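Local coordinates for conjugal transfer protein (Escherichia coli, PDB 5WII) that probably serves as the periplasmic VirB8-like domain of an inner-membrane component of a type IV secretion system that transfers plasmid DNA during conjugation, at residues 37-42 and 90-95; 43-48 and 82-87. All coordinates share one frame; numbering follows the deposited sequence.

Contact 1 (37-42 and 90-95); sequences YVIHRE and VKINSV. With AO4 (2-chloropyridine-4-carboxylic acid), chain E.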
loop_
_atom_site.group_PDB
_atom_site.type_symbol
_atom_site.label_atom_id
_atom_site.label_comp_id
_atom_site.label_asym_id
_atom_site.label_seq_id
_atom_site.Cartn_x
_atom_site.Cartn_y
_atom_site.Cartn_z
ATOM N N TYR A 37 2.502 -7.270 -5.839
ATOM C CA TYR A 37 2.597 -8.438 -6.701
ATOM C C TYR A 37 3.840 -8.370 -7.586
ATOM O O TYR A 37 4.584 -9.343 -7.696
ATOM C CB TYR A 37 1.337 -8.564 -7.560
ATOM C CG TYR A 37 1.299 -9.795 -8.435
ATOM C CD1 TYR A 37 0.794 -10.996 -7.957
ATOM C CD2 TYR A 37 1.758 -9.753 -9.743
ATOM C CE1 TYR A 37 0.753 -12.122 -8.758
ATOM C CE2 TYR A 37 1.721 -10.872 -10.548
ATOM C CZ TYR A 37 1.218 -12.053 -10.054
ATOM O OH TYR A 37 1.182 -13.166 -10.862
ATOM N N VAL A 38 4.063 -7.218 -8.212
ATOM C CA VAL A 38 5.217 -7.037 -9.089
ATOM C C VAL A 38 6.518 -7.207 -8.319
ATOM O O VAL A 38 7.435 -7.890 -8.771
ATOM C CB VAL A 38 5.220 -5.645 -9.753
ATOM C CG1 VAL A 38 6.445 -5.474 -10.647
ATOM C CG2 VAL A 38 3.956 -5.436 -10.558
ATOM N N ILE A 39 6.591 -6.568 -7.158
ATOM C CA ILE A 39 7.793 -6.604 -6.338
ATOM C C ILE A 39 8.067 -8.028 -5.868
ATOM O O ILE A 39 9.214 -8.462 -5.825
ATOM C CB ILE A 39 7.664 -5.650 -5.134
ATOM C CG1 ILE A 39 7.590 -4.205 -5.630
ATOM C CG2 ILE A 39 8.845 -5.800 -4.181
ATOM C CD1 ILE A 39 7.138 -3.212 -4.588
ATOM N N HIS A 40 7.010 -8.753 -5.528
ATOM C CA HIS A 40 7.131 -10.151 -5.167
ATOM C C HIS A 40 7.622 -10.974 -6.324
ATOM O O HIS A 40 8.428 -11.914 -6.149
ATOM C CB HIS A 40 5.789 -10.689 -4.684
ATOM C CG HIS A 40 5.492 -10.374 -3.237
ATOM N ND1 HIS A 40 6.456 -10.290 -2.303
ATOM C CD2 HIS A 40 4.288 -10.121 -2.584
ATOM C CE1 HIS A 40 5.901 -9.999 -1.111
ATOM N NE2 HIS A 40 4.573 -9.895 -1.285
ATOM N N ARG A 41 7.136 -10.648 -7.519
ATOM C CA ARG A 41 7.327 -11.485 -8.697
ATOM C C ARG A 41 8.589 -11.155 -9.488
ATOM O O ARG A 41 9.206 -12.046 -10.070
ATOM C CB ARG A 41 6.109 -11.367 -9.614
ATOM C CG ARG A 41 6.257 -12.104 -10.930
ATOM C CD ARG A 41 4.904 -12.463 -11.518
ATOM N NE ARG A 41 5.025 -13.237 -12.751
ATOM C CZ ARG A 41 4.023 -13.897 -13.322
ATOM N NH1 ARG A 41 2.817 -13.889 -12.771
ATOM N NH2 ARG A 41 4.226 -14.573 -14.444
ATOM N N GLU A 42 8.972 -9.882 -9.505
ATOM C CA GLU A 42 10.082 -9.429 -10.340
ATOM C C GLU A 42 11.371 -9.193 -9.551
ATOM O O GLU A 42 12.453 -9.147 -10.131
ATOM C CB GLU A 42 9.685 -8.151 -11.082
ATOM C CG GLU A 42 8.554 -8.347 -12.080
ATOM C CD GLU A 42 8.905 -9.326 -13.184
ATOM O OE1 GLU A 42 10.108 -9.482 -13.485
ATOM O OE2 GLU A 42 7.978 -9.943 -13.750
ATOM N N VAL A 90 13.220 -3.763 -7.067
ATOM C CA VAL A 90 12.170 -3.185 -7.900
ATOM C C VAL A 90 11.766 -1.803 -7.395
ATOM O O VAL A 90 11.696 -1.565 -6.188
ATOM C CB VAL A 90 10.928 -4.108 -7.943
ATOM C CG1 VAL A 90 9.699 -3.379 -8.480
ATOM C CG2 VAL A 90 11.218 -5.331 -8.791
ATOM N N LYS A 91 11.509 -0.898 -8.335
ATOM C CA LYS A 91 10.991 0.428 -8.020
ATOM C C LYS A 91 9.777 0.731 -8.889
ATOM O O LYS A 91 9.880 0.798 -10.112
ATOM C CB LYS A 91 12.066 1.497 -8.225
ATOM C CG LYS A 91 11.579 2.928 -8.008
ATOM C CD LYS A 91 11.004 3.122 -6.613
ATOM C CE LYS A 91 10.612 4.570 -6.364
ATOM N NZ LYS A 91 9.555 5.041 -7.302
ATOM N N ILE A 92 8.629 0.913 -8.247
ATOM C CA ILE A 92 7.403 1.253 -8.958
ATOM C C ILE A 92 7.433 2.721 -9.377
ATOM O O ILE A 92 7.611 3.608 -8.542
ATOM C CB ILE A 92 6.154 0.994 -8.096
ATOM C CG1 ILE A 92 6.183 -0.421 -7.508
ATOM C CG2 ILE A 92 4.887 1.218 -8.912
ATOM C CD1 ILE A 92 6.199 -1.535 -8.540
ATOM N N ASN A 93 7.370 2.952 -10.689
ATOM C CA ASN A 93 7.351 4.305 -11.253
ATOM C C ASN A 93 5.959 4.929 -11.415
ATOM O O ASN A 93 5.771 6.117 -11.151
ATOM C CB ASN A 93 8.064 4.309 -12.607
ATOM C CG ASN A 93 9.482 3.778 -12.521
ATOM O OD1 ASN A 93 10.253 4.173 -11.646
ATOM N ND2 ASN A 93 9.833 2.877 -13.431
ATOM N N SER A 94 4.993 4.125 -11.851
ATOM C CA SER A 94 3.638 4.602 -12.091
ATOM C C SER A 94 2.636 3.458 -12.028
ATOM O O SER A 94 2.996 2.291 -12.190
ATOM C CB SER A 94 3.549 5.299 -13.448
ATOM O OG SER A 94 3.737 4.377 -14.507
ATOM N N VAL A 95 1.375 3.807 -11.790
ATOM C CA VAL A 95 0.292 2.836 -11.760
ATOM C C VAL A 95 -0.934 3.426 -12.443
ATOM O O VAL A 95 -1.354 4.540 -12.127
ATOM C CB VAL A 95 -0.073 2.423 -10.320
ATOM C CG1 VAL A 95 -1.101 1.301 -10.332
ATOM C CG2 VAL A 95 1.171 1.994 -9.550
HETATM C CAH AO4 E . 14.515 -11.643 -11.613
HETATM O OAI AO4 E . 14.200 -10.480 -11.947
HETATM O OAJ AO4 E . 15.666 -12.135 -11.554
HETATM C CAF AO4 E . 13.363 -12.585 -11.232
HETATM C CAA AO4 E . 12.890 -12.663 -9.937
HETATM C CAB AO4 E . 11.792 -13.590 -9.684
HETATM CL CL1 AO4 E . 11.122 -13.743 -8.007
HETATM N NAC AO4 E . 11.198 -14.395 -10.669
HETATM C CAD AO4 E . 11.682 -14.284 -11.882
HETATM C CAE AO4 E . 12.780 -13.384 -12.233
#
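I39 and V90 meet at the C-terminal end of helix 27-42 where it lies over strand 86-98, the helix-on-curved-sheet packing of the NTF2-like fold of VirB8 domains. The two short segments run roughly antiparallel, at 148° between their N-to-C directions, with axes 8.7 Å apart at closest approach. The contact is apolar. I39 CG1 reaches V90 CG1 at 3.6 Å, and the two side chains cross obliquely; the first torsion (chi1 -66°) sets CG1 anti to the carbonyl carbon, which puts this branch, and CD1 beyond it, on V90 and I92. Farther out, I39 CD1 comes to 4.2 Å from I92 CG1. V38 is a looser neighbour, its CB 4.4 Å from I92 CD1, and its side chain also packs on F108 of strand 103-114 and M130 of strand 124-134.

Away from the strand, R41 NH1 donates to Y37 OH at 2.6 Å in a bent bond (133°), the oxygen in the guanidinium plane; S60 OG is a second partner of that hydroxyl. R41 also makes a cation-pi contact with Y156. E42 OE2 turns from the strand to bond Y156 OH, but E42 CB stays behind and touches V90 CG2 at 3.9 Å.

Contact 2 (43-48 and 82-87); sequences SYDFYS and LGDSET. With AO4 (2-chloropyridine-4-carboxylic acid), chain E.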
loop_
_atom_site.group_PDB
_atom_site.type_symbol
_atom_site.label_atom_id
_atom_site.label_comp_id
_atom_site.label_asym_id
_atom_site.label_seq_id
_atom_site.Cartn_x
_atom_site.Cartn_y
_atom_site.Cartn_z
ATOM N N SER A 43 11.256 -9.045 -8.235
ATOM C CA SER A 43 12.431 -8.864 -7.389
ATOM C C SER A 43 13.030 -10.215 -7.031
ATOM O O SER A 43 12.309 -11.207 -6.930
ATOM C CB SER A 43 12.076 -8.107 -6.110
ATOM O OG SER A 43 11.139 -7.078 -6.362
ATOM N N TYR A 44 14.346 -10.251 -6.838
ATOM C CA TYR A 44 15.015 -11.465 -6.385
ATOM C C TYR A 44 15.935 -11.198 -5.202
ATOM O O TYR A 44 16.930 -10.484 -5.312
ATOM C CB TYR A 44 15.819 -12.107 -7.514
ATOM C CG TYR A 44 16.478 -13.398 -7.084
ATOM C CD1 TYR A 44 15.744 -14.572 -6.981
ATOM C CD2 TYR A 44 17.829 -13.440 -6.765
ATOM C CE1 TYR A 44 16.337 -15.753 -6.581
ATOM C CE2 TYR A 44 18.431 -14.618 -6.364
ATOM C CZ TYR A 44 17.681 -15.771 -6.273
ATOM O OH TYR A 44 18.273 -16.947 -5.874
ATOM N N ASP A 45 15.578 -11.788 -4.068
ATOM C CA ASP A 45 16.409 -11.770 -2.876
ATOM C C ASP A 45 16.209 -13.106 -2.171
ATOM O O ASP A 45 15.079 -13.486 -1.867
ATOM C CB ASP A 45 16.044 -10.593 -1.965
ATOM C CG ASP A 45 16.927 -10.507 -0.736
ATOM O OD1 ASP A 45 18.035 -11.084 -0.755
ATOM O OD2 ASP A 45 16.515 -9.853 0.247
ATOM N N PHE A 46 17.303 -13.826 -1.934
ATOM C CA PHE A 46 17.216 -15.188 -1.415
ATOM C C PHE A 46 16.525 -15.220 -0.056
ATOM O O PHE A 46 15.969 -16.241 0.345
ATOM C CB PHE A 46 18.606 -15.815 -1.311
ATOM C CG PHE A 46 18.587 -17.267 -0.927
ATOM C CD1 PHE A 46 17.679 -18.138 -1.506
ATOM C CD2 PHE A 46 19.480 -17.764 0.006
ATOM C CE1 PHE A 46 17.655 -19.472 -1.158
ATOM C CE2 PHE A 46 19.462 -19.102 0.357
ATOM C CZ PHE A 46 18.548 -19.955 -0.227
ATOM N N TYR A 47 16.570 -14.095 0.649
ATOM C CA TYR A 47 15.777 -13.921 1.853
ATOM C C TYR A 47 14.372 -13.545 1.423
ATOM O O TYR A 47 14.188 -12.595 0.661
ATOM C CB TYR A 47 16.370 -12.846 2.765
ATOM C CG TYR A 47 17.768 -13.165 3.231
ATOM C CD1 TYR A 47 18.834 -13.144 2.343
ATOM C CD2 TYR A 47 18.024 -13.486 4.557
ATOM C CE1 TYR A 47 20.108 -13.440 2.756
ATOM C CE2 TYR A 47 19.303 -13.780 4.982
ATOM C CZ TYR A 47 20.340 -13.754 4.074
ATOM O OH TYR A 47 21.622 -14.044 4.473
ATOM N N SER A 48 13.393 -14.308 1.894
ATOM C CA SER A 48 11.991 -14.061 1.580
ATOM C C SER A 48 11.648 -14.452 0.145
ATOM O O SER A 48 10.685 -13.941 -0.420
ATOM C CB SER A 48 11.636 -12.588 1.815
ATOM O OG SER A 48 12.169 -11.754 0.798
ATOM N N LEU A 82 20.945 -19.429 -8.836
ATOM C CA LEU A 82 21.540 -18.138 -8.506
ATOM C C LEU A 82 21.895 -18.053 -7.026
ATOM O O LEU A 82 22.973 -17.582 -6.662
ATOM C CB LEU A 82 20.586 -17.001 -8.874
ATOM C CG LEU A 82 20.119 -16.949 -10.330
ATOM C CD1 LEU A 82 19.116 -15.824 -10.518
ATOM C CD2 LEU A 82 21.295 -16.781 -11.282
ATOM N N GLY A 83 20.981 -18.509 -6.176
ATOM C CA GLY A 83 21.166 -18.423 -4.740
ATOM C C GLY A 83 21.232 -16.985 -4.277
ATOM O O GLY A 83 20.249 -16.251 -4.370
ATOM N N ASP A 84 22.398 -16.586 -3.780
ATOM C CA ASP A 84 22.617 -15.222 -3.310
ATOM C C ASP A 84 23.770 -14.574 -4.073
ATOM O O ASP A 84 24.355 -13.593 -3.618
ATOM C CB ASP A 84 22.903 -15.217 -1.805
ATOM C CG ASP A 84 22.661 -13.862 -1.164
ATOM O OD1 ASP A 84 21.713 -13.161 -1.576
ATOM O OD2 ASP A 84 23.420 -13.498 -0.243
ATOM N N SER A 85 24.090 -15.130 -5.237
ATOM C CA SER A 85 25.180 -14.615 -6.059
ATOM C C SER A 85 24.797 -13.287 -6.701
ATOM O O SER A 85 25.663 -12.506 -7.098
ATOM C CB SER A 85 25.561 -15.626 -7.141
ATOM O OG SER A 85 24.496 -15.817 -8.056
ATOM N N GLU A 86 23.495 -13.043 -6.805
ATOM C CA GLU A 86 22.983 -11.795 -7.354
ATOM C C GLU A 86 21.670 -11.424 -6.681
ATOM O O GLU A 86 21.105 -12.213 -5.922
ATOM C CB GLU A 86 22.785 -11.907 -8.868
ATOM C CG GLU A 86 21.655 -12.838 -9.289
ATOM C CD GLU A 86 21.472 -12.894 -10.792
ATOM O OE1 GLU A 86 22.452 -13.204 -11.501
ATOM O OE2 GLU A 86 20.350 -12.623 -11.267
ATOM N N THR A 87 21.191 -10.218 -6.965
ATOM C CA THR A 87 19.909 -9.754 -6.452
ATOM C C THR A 87 19.270 -8.784 -7.440
ATOM O O THR A 87 19.943 -8.244 -8.318
ATOM C CB THR A 87 20.057 -9.065 -5.082
ATOM O OG1 THR A 87 18.778 -8.602 -4.634
ATOM C CG2 THR A 87 21.016 -7.885 -5.166
HETATM C CAH AO4 E . 14.515 -11.643 -11.613
HETATM O OAI AO4 E . 14.200 -10.480 -11.947
HETATM O OAJ AO4 E . 15.666 -12.135 -11.554
HETATM C CAF AO4 E . 13.363 -12.585 -11.232
HETATM C CAA AO4 E . 12.890 -12.663 -9.937
HETATM C CAB AO4 E . 11.792 -13.590 -9.684
HETATM CL CL1 AO4 E . 11.122 -13.743 -8.007
HETATM N NAC AO4 E . 11.198 -14.395 -10.669
HETATM C CAD AO4 E . 11.682 -14.284 -11.882
HETATM C CAE AO4 E . 12.780 -13.384 -12.233
#
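Y44 reaches from the loop after helix 27-42 to the type II' beta turn L82-S85, where its OH donates to G83 O at 2.6 Å. The C=O...O angle of 120°, in the carbonyl plane, puts the hydroxyl on a lone pair. With CG anti to the backbone N (chi1 -178°), the ring extends toward the turn; L82 CD1 lies over one face and E86 O at the edge, in the ring plane, 3.6 Å from Y44 CD2. The tyrosine's own carbonyl is also served: T87 OG1 donates to Y44 O at 2.7 Å. Thus two hydroxyls, one from each segment, satisfy two backbone carbonyls; a backbone hydrogen bond also links Y44 with T88. A phenylalanine in place of Y44 would probably leave G83 O without this donor and the ring less firmly tied to the turn.

Within the turn, L82 O accepts from both S85 N and S85 OG, and the positive phi of G83 (64°) suits glycine. D45 OD1 and D84 OD1 stand 4.3 Å apart, a like-charge approach probably eased by the D84-R115 salt bridge. At the base of the side chain, Y44 CB packs 3.8 Å from CAA of the bound ligand.

The contact joins the loop between helices 27-42 and 49-58 to the turn after helix 78-81 and the start of strand 86-98, which is outermost in this chain's sheet and pairs with strand 103-114.

Overall arrangement
From the N terminus, helix 27-42 supplies the first half of contact 1 at its C-terminal end, and the chain passes directly into the loop 43-48 used by contact 2. Three helices follow, 49-58, 62-69 and 78-81, before 82-87, a turn leading into strand 86-98, returns to that loop and closes contact 2. Strand 86-98 then runs on to close contact 1, so contact 2 is nested inside the larger loop of contact 1. Their centres are 16 Å apart, yet they touch where V90 CG2 meets S43 OG. Together they fasten one helix and its trailing loop to strand 86-98 and the turn that leads into it, and both border the bound 2-chloropyridine-4-carboxylic acid.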